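Local coordinates for protein pid-3 (Caenorhabditis elegans, PDB 7OCX) that pairs through its RNA recognition motif domain with TOFU-6 in the PETISCO complex, which takes part in piRNA biogenesis in C. elegans, at residues B[65-70]-B[76-81]; B[34-39]-B[56-61]. All coordinates share one frame; numbering follows the deposited sequence.

Contact 1 (B[65-70]-B[76-81]); sequences DFNGKK and KLQVSS
N67, the first residue to leave the helical conformation after helix 56-66, turns its side-chain carbonyl onto V79: OD1 accepts the V79 backbone N-H at 2.8 Å from OD1 to N, nearly straight at 173°. With CG anti to the N67 backbone nitrogen (chi1 -165°), the amide is carried over to V79. V79 N sits out of the plane of the N67 carbonyl. Two backbone bonds continue the pairing. G68 N donates to L77 O at 2.9 Å, a bent bond with 144° at the hydrogen. L77 N donates to K69 O, also at 2.9 Å, in a nearly straight one. K76 CA approaches K69 O as well, at 3.4 Å, as a CA-H...O contact. Inside 65-70, K69 N bonds to F66 O, which closes a type II turn from F66 to K69; at G68 a side chain would be jammed against the preceding carbonyl, so glycine suits the place. Beneath these polar links the buried side is apolar: F66 CB lies 3.7 Å from V79 CG2, and L77 CD1 comes near the same CB. L77 and V79 also touch I17 on the neighbouring strand 14-18. K70 and K76 form an antiparallel, non-hydrogen-bonded pair. Together this is the exit of the second helix of an RRM fold, where a glycine-containing turn leads into the short strand 70-72, outermost in this chain's sheet, which pairs with 75-81, the last strand in sequence.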
ATOM      1  N   ASP B  65       8.943  10.165   4.016  1.00 35.86           N
ATOM      2  CA  ASP B  65       9.084   8.779   3.579  1.00 35.13           C
ATOM      3  C   ASP B  65       9.153   8.654   2.060  1.00 38.41           C
ATOM      4  O   ASP B  65       9.808   7.737   1.539  1.00 38.51           O
ATOM      5  CB  ASP B  65       7.907   7.910   4.041  1.00 36.52           C
ATOM      6  CG  ASP B  65       7.911   7.590   5.522  1.00 44.71           C
ATOM      7  OD1 ASP B  65       8.854   7.968   6.235  1.00 44.24           O
ATOM      8  OD2 ASP B  65       6.912   6.935   5.953  1.00 43.63           O
ATOM      9  N   PHE B  66       8.400   9.494   1.329  1.00 34.81           N
ATOM     10  CA  PHE B  66       8.125   9.234  -0.079  1.00 35.52           C
ATOM     11  C   PHE B  66       8.709  10.251  -1.040  1.00 32.35           C
ATOM     12  O   PHE B  66       8.933   9.908  -2.195  1.00 31.66           O
ATOM     13  CB  PHE B  66       6.605   9.134  -0.313  1.00 34.43           C
ATOM     14  CG  PHE B  66       5.942   8.100   0.541  1.00 32.14           C
ATOM     15  CD1 PHE B  66       6.412   6.781   0.569  1.00 38.55           C
ATOM     16  CD2 PHE B  66       4.892   8.446   1.372  1.00 36.32           C
ATOM     17  CE1 PHE B  66       5.838   5.834   1.393  1.00 37.53           C
ATOM     18  CE2 PHE B  66       4.301   7.488   2.195  1.00 37.31           C
ATOM     19  CZ  PHE B  66       4.777   6.200   2.216  1.00 33.86           C
ATOM     20  N   ASN B  67       9.040  11.462  -0.610  1.00 33.70           N
ATOM     21  CA  ASN B  67       9.656  12.370  -1.561  1.00 33.78           C
ATOM     22  C   ASN B  67      10.998  11.842  -2.054  1.00 33.72           C
ATOM     23  O   ASN B  67      11.885  11.499  -1.262  1.00 37.97           O
ATOM     24  CB  ASN B  67       9.855  13.748  -0.951  1.00 36.60           C
ATOM     25  CG  ASN B  67      10.138  14.784  -1.998  1.00 37.68           C
ATOM     26  OD1 ASN B  67       9.523  14.801  -3.061  1.00 39.37           O
ATOM     27  ND2 ASN B  67      11.106  15.632  -1.727  1.00 38.79           N
ATOM     28  N   GLY B  68      11.164  11.798  -3.374  1.00 34.21           N
ATOM     29  CA  GLY B  68      12.389  11.288  -3.947  1.00 34.35           C
ATOM     30  C   GLY B  68      12.454   9.780  -4.074  1.00 38.61           C
ATOM     31  O   GLY B  68      13.491   9.248  -4.515  1.00 40.03           O
ATOM     32  N   LYS B  69      11.392   9.084  -3.720  1.00 33.12           N
ATOM     33  CA  LYS B  69      11.407   7.633  -3.757  1.00 36.84           C
ATOM     34  C   LYS B  69      11.416   7.114  -5.187  1.00 35.37           C
ATOM     35  O   LYS B  69      10.562   7.479  -6.003  1.00 35.23           O
ATOM     36  CB  LYS B  69      10.183   7.072  -3.031  1.00 33.91           C
ATOM     37  CG  LYS B  69      10.159   5.557  -2.945  1.00 35.77           C
ATOM     38  CD  LYS B  69       8.990   5.103  -2.054  1.00 33.19           C
ATOM     39  CE  LYS B  69       8.827   3.577  -1.972  1.00 38.10           C
ATOM     40  NZ  LYS B  69       7.830   3.273  -0.893  1.00 37.36           N
ATOM     41  N   LYS B  70      12.379   6.242  -5.465  1.00 36.29           N
ATOM     42  CA  LYS B  70      12.477   5.520  -6.731  1.00 36.98           C
ATOM     43  C   LYS B  70      11.489   4.355  -6.689  1.00 39.60           C
ATOM     44  O   LYS B  70      11.729   3.350  -6.018  1.00 36.94           O
ATOM     45  CB  LYS B  70      13.905   5.032  -6.959  1.00 37.45           C
ATOM     46  CG  LYS B  70      14.125   4.343  -8.300  1.00 44.94           C
ATOM     47  CD  LYS B  70      15.488   4.698  -8.901  1.00 51.32           C
ATOM     48  CE  LYS B  70      16.550   3.616  -8.714  1.00 68.82           C
ATOM     49  NZ  LYS B  70      16.080   2.229  -8.994  1.00 72.02           N
ATOM     50  N   LYS B  76       9.956   8.171 -10.375  1.00 35.30           N
ATOM     51  CA  LYS B  76      10.407   8.772  -9.126  1.00 32.81           C
ATOM     52  C   LYS B  76       9.290   9.656  -8.583  1.00 32.98           C
ATOM     53  O   LYS B  76       8.711  10.458  -9.322  1.00 33.96           O
ATOM     54  CB  LYS B  76      11.673   9.592  -9.354  1.00 37.90           C
ATOM     55  CG  LYS B  76      12.260  10.249  -8.110  1.00 37.61           C
ATOM     56  CD  LYS B  76      13.582  10.928  -8.465  1.00 41.82           C
ATOM     57  CE  LYS B  76      14.151  11.741  -7.317  1.00 51.61           C
ATOM     58  NZ  LYS B  76      15.362  12.536  -7.750  1.00 53.10           N
ATOM     59  N   LEU B  77       9.001   9.512  -7.294  1.00 32.48           N
ATOM     60  CA  LEU B  77       7.953  10.283  -6.650  1.00 33.71           C
ATOM     61  C   LEU B  77       8.417  11.665  -6.207  1.00 37.11           C
ATOM     62  O   LEU B  77       9.541  11.848  -5.737  1.00 34.88           O
ATOM     63  CB  LEU B  77       7.429   9.534  -5.428  1.00 37.44           C
ATOM     64  CG  LEU B  77       6.553   8.293  -5.585  1.00 35.57           C
ATOM     65  CD1 LEU B  77       6.235   7.786  -4.184  1.00 39.71           C
ATOM     66  CD2 LEU B  77       5.292   8.646  -6.316  1.00 35.92           C
ATOM     67  N   GLN B  78       7.522  12.638  -6.345  1.00 38.26           N
ATOM     68  CA  GLN B  78       7.687  13.977  -5.797  1.00 37.95           C
ATOM     69  C   GLN B  78       6.506  14.163  -4.852  1.00 42.76           C
ATOM     70  O   GLN B  78       5.352  13.975  -5.257  1.00 39.77           O
ATOM     71  CB  GLN B  78       7.722  15.015  -6.926  1.00 43.63           C
ATOM     72  CG  GLN B  78       7.542  16.463  -6.469  1.00 62.27           C
ATOM     73  CD  GLN B  78       8.079  17.493  -7.466  1.00 78.82           C
ATOM     74  OE1 GLN B  78       8.146  17.247  -8.672  1.00 69.95           O
ATOM     75  NE2 GLN B  78       8.468  18.659  -6.952  1.00 93.72           N
ATOM     76  N   VAL B  79       6.794  14.414  -3.572  1.00 38.25           N
ATOM     77  CA  VAL B  79       5.772  14.535  -2.532  1.00 35.57           C
ATOM     78  C   VAL B  79       6.060  15.811  -1.762  1.00 37.26           C
ATOM     79  O   VAL B  79       7.201  16.040  -1.351  1.00 39.24           O
ATOM     80  CB  VAL B  79       5.760  13.318  -1.584  1.00 38.41           C
ATOM     81  CG1 VAL B  79       4.588  13.415  -0.596  1.00 37.21           C
ATOM     82  CG2 VAL B  79       5.664  12.011  -2.382  1.00 35.34           C
ATOM     83  N   SER B  80       5.046  16.656  -1.590  1.00 36.06           N
ATOM     84  CA  SER B  80       5.233  17.912  -0.886  1.00 39.01           C
ATOM     85  C   SER B  80       3.950  18.279  -0.155  1.00 42.10           C
ATOM     86  O   SER B  80       2.851  17.949  -0.590  1.00 37.43           O
ATOM     87  CB  SER B  80       5.643  19.061  -1.833  1.00 42.23           C
ATOM     88  OG  SER B  80       4.625  19.337  -2.784  1.00 47.87           O
ATOM     89  N   SER B  81       4.100  18.966   0.966  1.00 47.57           N
ATOM     90  CA  SER B  81       2.939  19.458   1.686  1.00 41.67           C
ATOM     91  C   SER B  81       2.396  20.698   0.996  1.00 43.28           C
ATOM     92  O   SER B  81       3.139  21.493   0.422  1.00 45.27           O
ATOM     93  CB  SER B  81       3.295  19.794   3.125  1.00 45.38           C
ATOM     94  OG  SER B  81       4.260  20.824   3.137  1.00 53.75           O
TER

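Contact 2 (B[34-39]-B[56-61]); sequences TPYRVN and KFQVYQ
Q58 reaches from helix 56-66 to the loop before strand 38-45, where its OE1 accepts the backbone N-H of R37. The N to OE1 distance is 2.8 Å, the angle at the hydrogen is 160°, and the donor lies in the carbonyl plane. The other end of this amide is also held, since Q58 NE2 donates to S44 O of the TOFU-6 chain. Q61 NE2 donates both to V43 O of the TOFU-6 chain and to F57 O at 3.0 Å, with NE2 standing above the plane of that F57 carbonyl. At the border with the second subunit, R37 NE makes a bent bond (132°) of 2.9 Å to N39 OD1, which lies well out of the guanidinium plane, while R37 NH1 donates to M23 O of the second subunit. Y36 OH bonds to D65. In this RRM fold the contact joins the approach to the second strand, just after the first helix, to the second helix. Y36, whose CB leaves the backbone toward the helix, brings its ring into van der Waals contact. With CG of Y36 anti to the carbonyl carbon (chi1 -59°), OH comes 3.2 Å from Q61 CB, and the two side chains cross at about a right angle. The extended Q58 chain passes the ring in the opposite direction, and OE1 sits in plane at the ring's edge, 3.7 Å from CD1 of Y36. A leucine in place of Y36 would probably leave D65 without its hydroxyl partner and open a gap beside Q61. Q58 O lies over one ring face and P35 CD over the opposite one.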
ATOM      1  N   THR B  34       0.750   3.914   1.977  1.00 28.91           N
ATOM      2  CA  THR B  34       0.722   3.007   3.114  1.00 27.14           C
ATOM      3  C   THR B  34       1.886   3.314   4.043  1.00 32.29           C
ATOM      4  O   THR B  34       3.029   3.420   3.574  1.00 33.09           O
ATOM      5  CB  THR B  34       0.830   1.560   2.641  1.00 30.84           C
ATOM      6  OG1 THR B  34      -0.235   1.335   1.729  1.00 31.59           O
ATOM      7  CG2 THR B  34       0.716   0.581   3.806  1.00 33.52           C
ATOM      8  N   PRO B  35       1.656   3.406   5.364  1.00 38.16           N
ATOM      9  CA  PRO B  35       0.410   3.095   6.097  1.00 30.72           C
ATOM     10  C   PRO B  35      -0.453   4.302   6.494  1.00 34.47           C
ATOM     11  O   PRO B  35      -1.354   4.130   7.295  1.00 32.17           O
ATOM     12  CB  PRO B  35       0.950   2.411   7.359  1.00 35.23           C
ATOM     13  CG  PRO B  35       2.206   3.209   7.660  1.00 36.88           C
ATOM     14  CD  PRO B  35       2.781   3.613   6.294  1.00 35.40           C
ATOM     15  N   TYR B  36      -0.178   5.493   5.965  1.00 31.29           N
ATOM     16  CA  TYR B  36      -0.848   6.702   6.431  1.00 30.52           C
ATOM     17  C   TYR B  36      -2.320   6.716   6.044  1.00 36.46           C
ATOM     18  O   TYR B  36      -2.733   6.140   5.028  1.00 31.36           O
ATOM     19  CB  TYR B  36      -0.114   7.956   5.905  1.00 31.72           C
ATOM     20  CG  TYR B  36       1.308   7.935   6.391  1.00 31.24           C
ATOM     21  CD1 TYR B  36       1.601   8.202   7.729  1.00 33.79           C
ATOM     22  CD2 TYR B  36       2.362   7.591   5.547  1.00 33.27           C
ATOM     23  CE1 TYR B  36       2.883   8.140   8.209  1.00 36.30           C
ATOM     24  CE2 TYR B  36       3.651   7.528   6.023  1.00 35.21           C
ATOM     25  CZ  TYR B  36       3.905   7.802   7.360  1.00 39.35           C
ATOM     26  OH  TYR B  36       5.179   7.742   7.857  1.00 38.80           O
ATOM     27  N   ARG B  37      -3.126   7.344   6.902  1.00 30.81           N
ATOM     28  CA  ARG B  37      -4.564   7.343   6.700  1.00 33.80           C
ATOM     29  C   ARG B  37      -4.938   8.378   5.649  1.00 33.18           C
ATOM     30  O   ARG B  37      -4.698   9.580   5.828  1.00 32.76           O
ATOM     31  CB  ARG B  37      -5.350   7.625   7.979  1.00 34.94           C
ATOM     32  CG  ARG B  37      -6.855   7.660   7.665  1.00 38.76           C
ATOM     33  CD  ARG B  37      -7.733   7.776   8.883  1.00 43.56           C
ATOM     34  NE  ARG B  37      -9.155   7.897   8.569  1.00 36.20           N
ATOM     35  CZ  ARG B  37     -10.034   6.906   8.598  1.00 43.05           C
ATOM     36  NH1 ARG B  37      -9.667   5.664   8.850  1.00 40.66           N
ATOM     37  NH2 ARG B  37     -11.318   7.174   8.400  1.00 43.46           N
ATOM     38  N   VAL B  38      -5.570   7.902   4.583  1.00 31.23           N
ATOM     39  CA  VAL B  38      -6.023   8.711   3.461  1.00 31.95           C
ATOM     40  C   VAL B  38      -7.527   8.891   3.582  1.00 35.15           C
ATOM     41  O   VAL B  38      -8.276   7.908   3.617  1.00 31.95           O
ATOM     42  CB  VAL B  38      -5.674   8.043   2.119  1.00 32.23           C
ATOM     43  CG1 VAL B  38      -6.214   8.888   0.977  1.00 35.38           C
ATOM     44  CG2 VAL B  38      -4.206   7.808   1.989  1.00 33.02           C
ATOM     45  N   ASN B  39      -7.979  10.137   3.601  1.00 35.70           N
ATOM     46  CA  ASN B  39      -9.396  10.452   3.677  1.00 33.88           C
ATOM     47  C   ASN B  39      -9.978  10.962   2.376  1.00 39.26           C
ATOM     48  O   ASN B  39     -11.204  11.034   2.243  1.00 39.98           O
ATOM     49  CB  ASN B  39      -9.637  11.495   4.756  1.00 41.42           C
ATOM     50  CG  ASN B  39      -9.414  10.945   6.120  1.00 39.36           C
ATOM     51  OD1 ASN B  39      -9.733   9.780   6.386  1.00 39.24           O
ATOM     52  ND2 ASN B  39      -8.848  11.751   6.999  1.00 36.93           N
ATOM     53  N   LYS B  56      -1.620  16.797  10.038  1.00 33.36           N
ATOM     54  CA  LYS B  56      -0.380  17.401   9.579  1.00 31.31           C
ATOM     55  C   LYS B  56       0.825  16.552   9.946  1.00 33.22           C
ATOM     56  O   LYS B  56       1.856  16.620   9.273  1.00 34.25           O
ATOM     57  CB  LYS B  56      -0.237  18.800  10.171  1.00 34.79           C
ATOM     58  CG  LYS B  56      -0.249  18.827  11.694  1.00 37.61           C
ATOM     59  CD  LYS B  56      -0.275  20.239  12.282  1.00 41.46           C
ATOM     60  CE  LYS B  56      -0.263  20.215  13.814  1.00 39.09           C
ATOM     61  NZ  LYS B  56      -0.387  21.577  14.403  1.00 46.64           N
ATOM     62  N   PHE B  57       0.725  15.741  10.997  1.00 32.15           N
ATOM     63  CA  PHE B  57       1.856  14.875  11.340  1.00 33.74           C
ATOM     64  C   PHE B  57       2.036  13.784  10.313  1.00 30.53           C
ATOM     65  O   PHE B  57       3.167  13.451   9.946  1.00 31.02           O
ATOM     66  CB  PHE B  57       1.663  14.261  12.711  1.00 33.14           C
ATOM     67  CG  PHE B  57       1.421  15.273  13.762  1.00 35.31           C
ATOM     68  CD1 PHE B  57       2.466  16.025  14.254  1.00 36.34           C
ATOM     69  CD2 PHE B  57       0.151  15.503  14.225  1.00 39.10           C
ATOM     70  CE1 PHE B  57       2.244  16.971  15.209  1.00 40.58           C
ATOM     71  CE2 PHE B  57      -0.080  16.447  15.181  1.00 43.60           C
ATOM     72  CZ  PHE B  57       0.977  17.187  15.679  1.00 38.05           C
ATOM     73  N   GLN B  58       0.928  13.218   9.840  1.00 29.66           N
ATOM     74  CA  GLN B  58       0.997  12.223   8.792  1.00 29.49           C
ATOM     75  C   GLN B  58       1.474  12.843   7.481  1.00 30.42           C
ATOM     76  O   GLN B  58       2.274  12.229   6.761  1.00 30.56           O
ATOM     77  CB  GLN B  58      -0.351  11.505   8.673  1.00 30.90           C
ATOM     78  CG  GLN B  58      -0.694  10.741   9.963  1.00 31.14           C
ATOM     79  CD  GLN B  58      -1.770   9.688   9.766  1.00 32.44           C
ATOM     80  OE1 GLN B  58      -1.885   9.121   8.680  1.00 31.52           O
ATOM     81  NE2 GLN B  58      -2.556   9.417  10.810  1.00 31.09           N
ATOM     82  N   VAL B  59       1.065  14.075   7.183  1.00 29.75           N
ATOM     83  CA  VAL B  59       1.621  14.747   6.008  1.00 30.61           C
ATOM     84  C   VAL B  59       3.128  14.872   6.141  1.00 33.77           C
ATOM     85  O   VAL B  59       3.881  14.540   5.223  1.00 31.85           O
ATOM     86  CB  VAL B  59       0.973  16.126   5.814  1.00 39.12           C
ATOM     87  CG1 VAL B  59       1.707  16.948   4.743  1.00 35.25           C
ATOM     88  CG2 VAL B  59      -0.477  15.995   5.428  1.00 34.68           C
ATOM     89  N   TYR B  60       3.592  15.340   7.292  1.00 31.08           N
ATOM     90  CA  TYR B  60       5.027  15.521   7.476  1.00 34.63           C
ATOM     91  C   TYR B  60       5.789  14.219   7.236  1.00 33.89           C
ATOM     92  O   TYR B  60       6.815  14.200   6.540  1.00 32.64           O
ATOM     93  CB  TYR B  60       5.293  16.062   8.877  1.00 37.95           C
ATOM     94  CG  TYR B  60       6.749  16.284   9.187  1.00 38.30           C
ATOM     95  CD1 TYR B  60       7.390  17.465   8.834  1.00 37.99           C
ATOM     96  CD2 TYR B  60       7.504  15.276   9.791  1.00 40.88           C
ATOM     97  CE1 TYR B  60       8.731  17.660   9.121  1.00 50.06           C
ATOM     98  CE2 TYR B  60       8.838  15.458  10.067  1.00 40.87           C
ATOM     99  CZ  TYR B  60       9.455  16.650   9.724  1.00 47.04           C
ATOM    100  OH  TYR B  60      10.784  16.849   9.989  1.00 49.22           O
ATOM    101  N   GLN B  61       5.310  13.123   7.821  1.00 32.99           N
ATOM    102  CA  GLN B  61       5.995  11.837   7.684  1.00 33.00           C
ATOM    103  C   GLN B  61       5.898  11.274   6.267  1.00 30.02           C
ATOM    104  O   GLN B  61       6.849  10.644   5.780  1.00 33.63           O
ATOM    105  CB  GLN B  61       5.414  10.833   8.685  1.00 34.33           C
ATOM    106  CG  GLN B  61       5.615  11.282  10.134  1.00 34.58           C
ATOM    107  CD  GLN B  61       4.834  10.426  11.113  1.00 30.46           C
ATOM    108  OE1 GLN B  61       5.353   9.458  11.660  1.00 33.90           O
ATOM    109  NE2 GLN B  61       3.598  10.820  11.367  1.00 29.65           N
TER

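How the contacts relate
Both contacts use helix 56-66, contact 2 near its start and contact 1 at its end, with centres 13 Å apart. Contact 2 is buried, and side chains do most of its work; its glutamine amides also bond to TOFU-6 and its arginine to the second copy of this protein. Contact 1 is only partly buried: backbone bonds dominate along its exposed lysine-rich edge, and apolar groups lie on the inner side. The two meet directly, since the tyrosine of contact 2 reaches the aspartate and the phenylalanine of contact 1, with F66 CE2 packing 3.9 Å from Y36 CD2. Further along, S81 CB touches V59 CG1.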